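Hydrolase, isochorismatase family (Pseudomonas putida KT2440, PDB 4H17) is probably a hydrolase of the isochorismatase family with a Rossmann-like fold, whose natural substrate is not established. Local coordinates at residues His23-Ile29 / His123-Cys129; Gly63-Ile67 / Thr117-His123; Asn51-Leu55 / Val154-Ser158. One frame throughout, in Å; residues are numbered along the deposited sequence.

Contact 1. Residues His23-Ile29 / His123-Cys129; sequences HASLIII and HLDLIVC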
loop_
_atom_site.group_PDB
_atom_site.type_symbol
_atom_site.label_atom_id
_atom_site.label_comp_id
_atom_site.label_asym_id
_atom_site.label_seq_id
_atom_site.Cartn_x
_atom_site.Cartn_y
_atom_site.Cartn_z
ATOM N N HIS A 23 -20.022 2.554 -16.617
ATOM C CA HIS A 23 -19.993 3.773 -15.806
ATOM C C HIS A 23 -18.604 4.088 -15.259
ATOM O O HIS A 23 -18.455 4.920 -14.360
ATOM C CB HIS A 23 -20.973 3.632 -14.651
ATOM C CG HIS A 23 -22.351 3.249 -15.071
ATOM N ND1 HIS A 23 -23.055 3.940 -16.032
ATOM C CD2 HIS A 23 -23.157 2.239 -14.665
ATOM C CE1 HIS A 23 -24.238 3.371 -16.201
ATOM N NE2 HIS A 23 -24.327 2.342 -15.377
ATOM N N ALA A 24 -17.577 3.493 -15.851
ATOM C CA ALA A 24 -16.234 3.581 -15.272
ATOM C C ALA A 24 -15.225 4.255 -16.182
ATOM O O ALA A 24 -15.461 4.392 -17.355
ATOM C CB ALA A 24 -15.742 2.187 -14.908
ATOM N N SER A 25 -14.115 4.666 -15.575
ATOM C CA SER A 25 -12.876 5.036 -16.295
ATOM C C SER A 25 -11.891 3.864 -16.121
ATOM O O SER A 25 -11.756 3.317 -15.016
ATOM C CB SER A 25 -12.235 6.277 -15.730
ATOM O OG SER A 25 -13.037 7.474 -15.812
ATOM N N LEU A 26 -11.200 3.476 -17.199
ATOM C CA LEU A 26 -10.246 2.347 -17.172
ATOM C C LEU A 26 -8.827 2.911 -17.085
ATOM O O LEU A 26 -8.467 3.824 -17.834
ATOM C CB LEU A 26 -10.329 1.499 -18.427
ATOM C CG LEU A 26 -9.298 0.368 -18.604
ATOM C CD1 LEU A 26 -9.411 -0.707 -17.532
ATOM C CD2 LEU A 26 -9.452 -0.244 -19.977
ATOM N N ILE A 27 -8.063 2.426 -16.126
ATOM C CA ILE A 27 -6.666 2.834 -15.897
ATOM C C ILE A 27 -5.738 1.633 -16.023
ATOM O O ILE A 27 -5.890 0.648 -15.300
ATOM C CB ILE A 27 -6.453 3.492 -14.513
ATOM C CG1 ILE A 27 -7.456 4.650 -14.272
ATOM C CG2 ILE A 27 -4.992 3.966 -14.372
ATOM C CD1 ILE A 27 -7.454 5.244 -12.883
ATOM N N ILE A 28 -4.784 1.725 -16.967
ATOM C CA ILE A 28 -3.816 0.660 -17.196
ATOM C C ILE A 28 -2.461 1.174 -16.719
ATOM O O ILE A 28 -1.898 2.110 -17.290
ATOM C CB ILE A 28 -3.709 0.281 -18.682
ATOM C CG1 ILE A 28 -5.091 -0.080 -19.219
ATOM C CG2 ILE A 28 -2.732 -0.892 -18.866
ATOM C CD1 ILE A 28 -5.134 -0.340 -20.698
ATOM N N ILE A 29 -1.939 0.542 -15.682
ATOM C CA ILE A 29 -0.701 1.000 -15.022
ATOM C C ILE A 29 0.510 0.217 -15.506
ATOM O O ILE A 29 0.629 -1.020 -15.314
ATOM C CB ILE A 29 -0.852 0.899 -13.503
ATOM C CG1 ILE A 29 -1.962 1.832 -13.018
ATOM C CG2 ILE A 29 0.446 1.228 -12.801
ATOM C CD1 ILE A 29 -2.323 1.743 -11.544
ATOM N N HIS A 123 -16.218 10.264 -13.441
ATOM C CA HIS A 123 -16.578 8.947 -12.841
ATOM C C HIS A 123 -15.867 8.657 -11.548
ATOM O O HIS A 123 -14.639 8.695 -11.477
ATOM C CB HIS A 123 -16.318 7.813 -13.839
ATOM C CG HIS A 123 -17.012 8.022 -15.134
ATOM N ND1 HIS A 123 -18.384 7.994 -15.246
ATOM C CD2 HIS A 123 -16.532 8.279 -16.370
ATOM C CE1 HIS A 123 -18.722 8.239 -16.498
ATOM N NE2 HIS A 123 -17.615 8.420 -17.200
ATOM N N LEU A 124 -16.648 8.345 -10.517
ATOM C CA LEU A 124 -16.090 7.889 -9.251
ATOM C C LEU A 124 -15.586 6.450 -9.323
ATOM O O LEU A 124 -14.692 6.111 -8.561
ATOM C CB LEU A 124 -17.119 8.033 -8.124
ATOM C CG LEU A 124 -17.366 9.478 -7.664
ATOM C CD1 LEU A 124 -18.454 9.505 -6.589
ATOM C CD2 LEU A 124 -16.097 10.138 -7.132
ATOM N N ASP A 125 -16.118 5.646 -10.257
ATOM C CA ASP A 125 -15.697 4.254 -10.461
ATOM C C ASP A 125 -14.521 4.086 -11.433
ATOM O O ASP A 125 -14.570 4.423 -12.615
ATOM C CB ASP A 125 -16.839 3.351 -10.958
ATOM C CG ASP A 125 -17.903 3.055 -9.895
ATOM O OD1 ASP A 125 -17.580 2.383 -8.898
ATOM O OD2 ASP A 125 -19.089 3.339 -10.096
ATOM N N LEU A 126 -13.468 3.500 -10.889
ATOM C CA LEU A 126 -12.232 3.233 -11.604
ATOM C C LEU A 126 -11.990 1.745 -11.677
ATOM O O LEU A 126 -12.056 1.046 -10.684
ATOM C CB LEU A 126 -11.035 3.885 -10.909
ATOM C CG LEU A 126 -11.136 5.355 -10.486
ATOM C CD1 LEU A 126 -9.871 5.770 -9.751
ATOM C CD2 LEU A 126 -11.469 6.271 -11.655
ATOM N N ILE A 127 -11.707 1.271 -12.884
ATOM C CA ILE A 127 -11.255 -0.085 -13.112
ATOM C C ILE A 127 -9.741 0.028 -13.332
ATOM O O ILE A 127 -9.289 0.783 -14.218
ATOM C CB ILE A 127 -11.965 -0.756 -14.303
ATOM C CG1 ILE A 127 -13.468 -0.871 -14.000
ATOM C CG2 ILE A 127 -11.351 -2.121 -14.584
ATOM C CD1 ILE A 127 -14.334 -1.128 -15.200
ATOM N N VAL A 128 -8.994 -0.691 -12.497
ATOM C CA VAL A 128 -7.553 -0.633 -12.450
ATOM C C VAL A 128 -6.865 -1.950 -12.750
ATOM O O VAL A 128 -7.246 -3.000 -12.227
ATOM C CB VAL A 128 -7.094 -0.137 -11.064
ATOM C CG1 VAL A 128 -5.593 0.005 -10.992
ATOM C CG2 VAL A 128 -7.739 1.175 -10.661
ATOM N N CYS A 129 -5.852 -1.893 -13.610
ATOM C CA CYS A 129 -5.069 -3.068 -13.889
ATOM C C CYS A 129 -3.617 -2.626 -14.084
ATOM O O CYS A 129 -3.355 -1.423 -14.117
ATOM C CB CYS A 129 -5.620 -3.783 -15.124
ATOM S SG CYS A 129 -5.567 -2.808 -16.645
HETATM O O HOH W 1 -18.713 6.015 -11.860
HETATM O O HOH W 2 -13.287 9.558 -13.691
#
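Ile127 spreads its two branches along strand 24-29, its CD1 running to Ala24 CB (3.6 Å) and its CG2 to Leu26 CD1 (3.8 Å), and so fills the hollow between these residues. Leu26 meets it because its CG stands opposite the backbone N (chi1 174°), which carries CD1 across to the neighbouring strand. Further along the same face, Cys129 SG sits against the fork of Ile28, nearest CG1 at 3.8 Å and only slightly farther from CG2; a chi1 of 62° sets the sulfur there. On the other face the bumps are staggered. Leu126 straddles two partners, CD1 against Ile27 CD1 and CD2 against Ser25 CB, while Ile29 CD1 leans over Val128 CG1 at 3.7 Å. Parallel backbone bonding holds this register: Ser25, Ile27 and Ile29 donate to Asp125, Ile127 and Cys129, and the carbonyls of Ser25 and Ile27 accept from Ile127 and Cys129. The Ile27 N to Ile127 O bond, 2.8 Å, is the shortest.

At the mouth of the pair water takes over. One molecule links His23 O (2.7 Å) with the N and OD2 of Asp125, whose OD1 is salt-bridged to Arg150. A second joins Ser25 OG to His123 O (2.7 Å). In the conformer described, one face of the His123 ring covers His23 C and its edge meets Ser25 OG.

These are the two central strands of the six-stranded parallel sheet. Strand 66-71 bonds to the far edge of 24-29, and strand 150-159 lies beyond 125-129. Helix 45-61 covers Leu26, Ile28 and Cys129, whereas helix 133-146 packs on Ile29 and Val128.

Contact 2. Residues Gly63-Ile67 / Thr117-His123; sequences GRPII and TLQELGH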
loop_
_atom_site.group_PDB
_atom_site.type_symbol
_atom_site.label_atom_id
_atom_site.label_comp_id
_atom_site.label_asym_id
_atom_site.label_seq_id
_atom_site.Cartn_x
_atom_site.Cartn_y
_atom_site.Cartn_z
ATOM N N GLY A 63 -16.762 2.829 -25.786
ATOM C CA GLY A 63 -16.460 4.270 -25.726
ATOM C C GLY A 63 -16.096 4.842 -24.369
ATOM O O GLY A 63 -16.396 6.014 -24.079
ATOM N N ARG A 64 -15.471 4.040 -23.519
ATOM C CA ARG A 64 -15.128 4.470 -22.162
ATOM C C ARG A 64 -13.783 5.236 -22.147
ATOM O O ARG A 64 -12.942 5.009 -22.993
ATOM C CB ARG A 64 -15.000 3.265 -21.239
ATOM C CG ARG A 64 -16.183 2.312 -21.309
ATOM C CD ARG A 64 -17.505 3.006 -21.075
ATOM N NE ARG A 64 -17.435 3.833 -19.872
ATOM C CZ ARG A 64 -18.106 4.971 -19.674
ATOM N NH1 ARG A 64 -18.972 5.439 -20.560
ATOM N NH2 ARG A 64 -17.952 5.640 -18.544
ATOM N N PRO A 65 -13.597 6.110 -21.143
ATOM C CA PRO A 65 -12.322 6.800 -20.931
ATOM C C PRO A 65 -11.266 5.821 -20.552
ATOM O O PRO A 65 -11.532 4.922 -19.703
ATOM C CB PRO A 65 -12.636 7.767 -19.782
ATOM C CG PRO A 65 -14.109 7.868 -19.732
ATOM C CD PRO A 65 -14.593 6.500 -20.125
ATOM N N ILE A 66 -10.088 5.954 -21.182
ATOM C CA ILE A 66 -9.005 5.048 -20.928
ATOM C C ILE A 66 -7.743 5.846 -20.643
ATOM O O ILE A 66 -7.360 6.736 -21.425
ATOM C CB ILE A 66 -8.732 4.138 -22.150
ATOM C CG1 ILE A 66 -9.989 3.326 -22.507
ATOM C CG2 ILE A 66 -7.505 3.263 -21.930
ATOM C CD1 ILE A 66 -9.954 2.691 -23.887
ATOM N N ILE A 67 -7.114 5.510 -19.533
ATOM C CA ILE A 67 -5.883 6.196 -19.056
ATOM C C ILE A 67 -4.742 5.200 -18.963
ATOM O O ILE A 67 -4.852 4.154 -18.304
ATOM C CB ILE A 67 -6.086 6.800 -17.685
ATOM C CG1 ILE A 67 -7.183 7.858 -17.736
ATOM C CG2 ILE A 67 -4.749 7.305 -17.168
ATOM C CD1 ILE A 67 -7.665 8.358 -16.381
ATOM N N THR A 117 -7.579 15.086 -14.130
ATOM C CA THR A 117 -8.077 14.303 -15.240
ATOM C C THR A 117 -9.298 13.461 -14.835
ATOM O O THR A 117 -10.360 13.445 -15.525
ATOM C CB THR A 117 -6.988 13.411 -15.804
ATOM O OG1 THR A 117 -5.965 14.272 -16.332
ATOM C CG2 THR A 117 -7.524 12.498 -16.888
ATOM N N LEU A 118 -9.179 12.729 -13.742
ATOM C CA LEU A 118 -10.308 11.911 -13.298
ATOM C C LEU A 118 -11.529 12.772 -12.910
ATOM O O LEU A 118 -12.650 12.365 -13.189
ATOM C CB LEU A 118 -9.901 10.990 -12.163
ATOM C CG LEU A 118 -8.840 9.948 -12.488
ATOM C CD1 LEU A 118 -8.530 9.159 -11.220
ATOM C CD2 LEU A 118 -9.365 9.064 -13.600
ATOM N N GLN A 119 -11.298 13.963 -12.342
ATOM C CA GLN A 119 -12.386 14.927 -12.047
ATOM C C GLN A 119 -13.118 15.340 -13.326
ATOM O O GLN A 119 -14.347 15.284 -13.410
ATOM C CB GLN A 119 -11.845 16.137 -11.290
ATOM C CG GLN A 119 -11.538 15.794 -9.857
ATOM C CD GLN A 119 -10.871 16.938 -9.120
ATOM O OE1 GLN A 119 -9.949 17.564 -9.631
ATOM N NE2 GLN A 119 -11.348 17.225 -7.928
ATOM N N GLU A 120 -12.334 15.670 -14.344
ATOM C CA GLU A 120 -12.854 16.057 -15.613
ATOM C C GLU A 120 -13.685 14.965 -16.274
ATOM O O GLU A 120 -14.693 15.248 -16.977
ATOM C CB GLU A 120 -11.677 16.381 -16.500
ATOM C CG GLU A 120 -12.040 17.079 -17.779
ATOM C CD GLU A 120 -10.814 17.507 -18.562
ATOM O OE1 GLU A 120 -9.716 17.046 -18.223
ATOM O OE2 GLU A 120 -10.963 18.317 -19.482
ATOM N N LEU A 121 -13.274 13.719 -16.074
ATOM C CA LEU A 121 -13.965 12.598 -16.678
ATOM C C LEU A 121 -15.282 12.282 -15.945
ATOM O O LEU A 121 -16.221 11.742 -16.525
ATOM C CB LEU A 121 -13.091 11.377 -16.679
ATOM C CG LEU A 121 -12.139 11.198 -17.871
ATOM C CD1 LEU A 121 -11.558 12.519 -18.340
ATOM C CD2 LEU A 121 -11.030 10.198 -17.632
ATOM N N GLY A 122 -15.369 12.671 -14.681
ATOM C CA GLY A 122 -16.634 12.615 -13.998
ATOM C C GLY A 122 -17.042 11.309 -13.363
ATOM O O GLY A 122 -18.122 11.265 -12.803
ATOM N N HIS A 123 -16.218 10.264 -13.441
ATOM C CA HIS A 123 -16.578 8.947 -12.841
ATOM C C HIS A 123 -15.867 8.657 -11.548
ATOM O O HIS A 123 -14.639 8.695 -11.477
ATOM C CB HIS A 123 -16.318 7.813 -13.839
ATOM C CG HIS A 123 -17.012 8.022 -15.134
ATOM N ND1 HIS A 123 -18.384 7.994 -15.246
ATOM C CD2 HIS A 123 -16.532 8.279 -16.370
ATOM C CE1 HIS A 123 -18.722 8.239 -16.498
ATOM N NE2 HIS A 123 -17.615 8.420 -17.200
#
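Ile67, at the start of strand 66-71 in the Rossmann-like parallel sheet, points its CD1 at the last turns of helix 114-121, one of the helices layered on that sheet. The methyl presses on Leu118 CD2 at 3.3 Å, tighter than usual van der Waals contact, and lies 4.0 Å from Leu121 CD2, with Thr117 CG2 at the margin. The isoleucine runs obliquely to both leucines. Leu121 CD2 also reaches Pro65 CB (3.6 Å), so one leucine methyl serves Pro65 and Ile67, the two residues on either side of Ile66, whose side chain points away from the helix.

Past the helix, Gly122 with its positive phi turns the chain, and His123 comes round beside Arg64. The arginine is folded by bends at chi2 (-54°) and chi3 (-49°), which lays its guanidinium over Pro65 CD, 3.6 Å above the plane. Its NH2 then stands over one face of the imidazole, 3.1 Å from His123 NE2, while that nitrogen lies near the guanidinium plane at its edge; the two planes are 66° apart. His123 is modelled in two conformers, so this approach describes one of them. NH2 has a firm partner in Ala24 O, to which it is hydrogen-bonded, tying the arginine to the adjacent strand 24-29. Pro65 crosses the histidine at about a right angle, its CG meeting the ring edge 4.2 Å from CD2.

Contact 3. Residues Asn51-Leu55 / Val154-Ser158; sequences NIARL and VEDAS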
loop_
_atom_site.group_PDB
_atom_site.type_symbol
_atom_site.label_atom_id
_atom_site.label_comp_id
_atom_site.label_asym_id
_atom_site.label_seq_id
_atom_site.Cartn_x
_atom_site.Cartn_y
_atom_site.Cartn_z
ATOM N N ASN A 51 -5.442 -10.372 -20.662
ATOM C CA ASN A 51 -6.603 -9.770 -19.981
ATOM C C ASN A 51 -6.659 -8.249 -20.077
ATOM O O ASN A 51 -7.731 -7.698 -20.265
ATOM C CB ASN A 51 -6.752 -10.273 -18.557
ATOM C CG ASN A 51 -7.345 -11.661 -18.494
ATOM O OD1 ASN A 51 -8.232 -12.024 -19.284
ATOM N ND2 ASN A 51 -6.897 -12.456 -17.535
ATOM N N ILE A 52 -5.501 -7.585 -20.050
ATOM C CA ILE A 52 -5.478 -6.141 -20.274
ATOM C C ILE A 52 -6.015 -5.870 -21.703
ATOM O O ILE A 52 -6.807 -4.966 -21.946
ATOM C CB ILE A 52 -4.075 -5.532 -20.011
ATOM C CG1 ILE A 52 -3.720 -5.664 -18.540
ATOM C CG2 ILE A 52 -4.097 -4.079 -20.442
ATOM C CD1 ILE A 52 -2.313 -5.280 -18.175
ATOM N N ALA A 53 -5.613 -6.703 -22.666
ATOM C CA ALA A 53 -6.040 -6.522 -24.013
ATOM C C ALA A 53 -7.553 -6.688 -24.115
ATOM O O ALA A 53 -8.202 -5.943 -24.796
ATOM C CB ALA A 53 -5.314 -7.468 -24.957
ATOM N N ARG A 54 -8.101 -7.656 -23.362
ATOM C CA ARG A 54 -9.555 -7.849 -23.323
ATOM C C ARG A 54 -10.257 -6.631 -22.739
ATOM O O ARG A 54 -11.298 -6.216 -23.267
ATOM C CB ARG A 54 -9.946 -9.105 -22.552
ATOM C CG ARG A 54 -9.472 -10.368 -23.220
ATOM C CD ARG A 54 -9.844 -11.624 -22.451
ATOM N NE ARG A 54 -9.380 -12.794 -23.200
ATOM C CZ ARG A 54 -8.398 -13.627 -22.842
ATOM N NH1 ARG A 54 -7.738 -13.489 -21.695
ATOM N NH2 ARG A 54 -8.087 -14.652 -23.620
ATOM N N LEU A 55 -9.706 -6.060 -21.669
ATOM C CA LEU A 55 -10.317 -4.896 -21.055
ATOM C C LEU A 55 -10.245 -3.731 -22.007
ATOM O O LEU A 55 -11.226 -3.007 -22.169
ATOM C CB LEU A 55 -9.614 -4.520 -19.752
ATOM C CG LEU A 55 -9.786 -5.487 -18.563
ATOM C CD1 LEU A 55 -8.769 -5.169 -17.485
ATOM C CD2 LEU A 55 -11.218 -5.446 -18.034
ATOM N N VAL A 154 -8.491 -5.401 -11.154
ATOM C CA VAL A 154 -8.723 -6.607 -11.962
ATOM C C VAL A 154 -7.580 -7.571 -11.699
ATOM O O VAL A 154 -6.473 -7.395 -12.203
ATOM C CB VAL A 154 -8.831 -6.303 -13.455
ATOM C CG1 VAL A 154 -9.216 -7.547 -14.235
ATOM C CG2 VAL A 154 -9.819 -5.182 -13.673
ATOM N N GLU A 155 -7.846 -8.581 -10.867
ATOM C CA GLU A 155 -6.758 -9.351 -10.252
ATOM C C GLU A 155 -5.979 -10.205 -11.257
ATOM O O GLU A 155 -4.796 -10.482 -11.071
ATOM C CB GLU A 155 -7.295 -10.256 -9.136
ATOM C CG GLU A 155 -8.373 -11.204 -9.609
ATOM C CD GLU A 155 -9.107 -11.849 -8.458
ATOM O OE1 GLU A 155 -8.438 -12.160 -7.439
ATOM O OE2 GLU A 155 -10.342 -12.035 -8.583
ATOM N N ASP A 156 -6.646 -10.605 -12.328
ATOM C CA ASP A 156 -6.019 -11.428 -13.378
ATOM C C ASP A 156 -5.538 -10.617 -14.592
ATOM O O ASP A 156 -5.064 -11.156 -15.581
ATOM C CB ASP A 156 -6.912 -12.628 -13.756
ATOM C CG ASP A 156 -8.264 -12.218 -14.306
ATOM O OD1 ASP A 156 -8.548 -11.018 -14.451
ATOM O OD2 ASP A 156 -9.065 -13.139 -14.593
ATOM N N ALA A 157 -5.547 -9.303 -14.414
ATOM C CA ALA A 157 -4.997 -8.338 -15.381
ATOM C C ALA A 157 -3.899 -7.521 -14.688
ATOM O O ALA A 157 -3.640 -6.351 -15.033
ATOM C CB ALA A 157 -6.076 -7.442 -15.902
ATOM N N SER A 158 -3.279 -8.140 -13.705
ATOM C CA SER A 158 -2.219 -7.514 -12.903
ATOM C C SER A 158 -1.252 -8.623 -12.523
ATOM O O SER A 158 -1.615 -9.823 -12.514
ATOM C CB SER A 158 -2.832 -6.795 -11.702
ATOM O OG SER A 158 -1.818 -6.225 -10.835
#
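The side-chain amide of Asn51 reaches from helix 45-61 to the backbone of the 154-157 turn, where ND2 donates to Asp156 O over 3.0 Å. The N-H points almost straight at the oxygen (166°), and the acceptor lies close to the amide plane. Seen from the carbonyl, however, the donor stands well above its plane, 59° out, so the bond does not follow a lone pair. The other end of the amide is held too: Arg54 NH1, one helical turn on, donates to Asn51 OD1 at 2.9 Å, and the same NH1 is salt-bridged to Glu47. With both ends engaged, the rotation of the amide is fixed.

The Asp156 side chain crosses that of Asn51 at about a right angle, though the carboxylate and amide planes are only 32° apart. The carboxylate is not bonded to the amide; its OD1 is hydrogen-bonded to Thr193. Below the polar bond the surface is apolar. Ala157 CB fits among helix side chains, 3.9 Å from both Asn51 CB and Leu55 CD1. Leu55 and Val154 meet tip to tip, CD1 to CG2 at 4.0 Å. Ile52 lies alongside with CG1 and CD1 each 3.6 Å from Ala157 O.

The turn is of type I, from Val154 to Ala157, closed by a bond from Ala157 N to Val154 O, and it breaks the course of strand 150-159. Helix 45-61 joins the neighbouring parallel strands 24-29 and 66-71, yet here it packs on a strand two places along from 24-29. A beta-alpha-beta crossover helix lying across one face of a parallel sheet in this way is typical of the Rossmann-like fold.

All three contacts are built on one parallel sheet. Contact 1, at its middle, touches both others. Contact 2, its centre 8 Å away, joins it through bonds between strands 24-29 and 66-71, including Leu26 O to Ile67 N at 2.8 Å, and His123 belongs to both. Contact 3, centred 12 Å from contact 1, meets it through Val128 O and Val154 N (2.9 Å) and through Ile28 and Ile52 on the helix side. Contacts 2 and 3 do not touch; their nearest atoms are about 6 Å apart. A sulfate, probably from the crystallisation liquor, lies about 6 Å from the side chain of Ile29 in contact 1 and may mark a pocket.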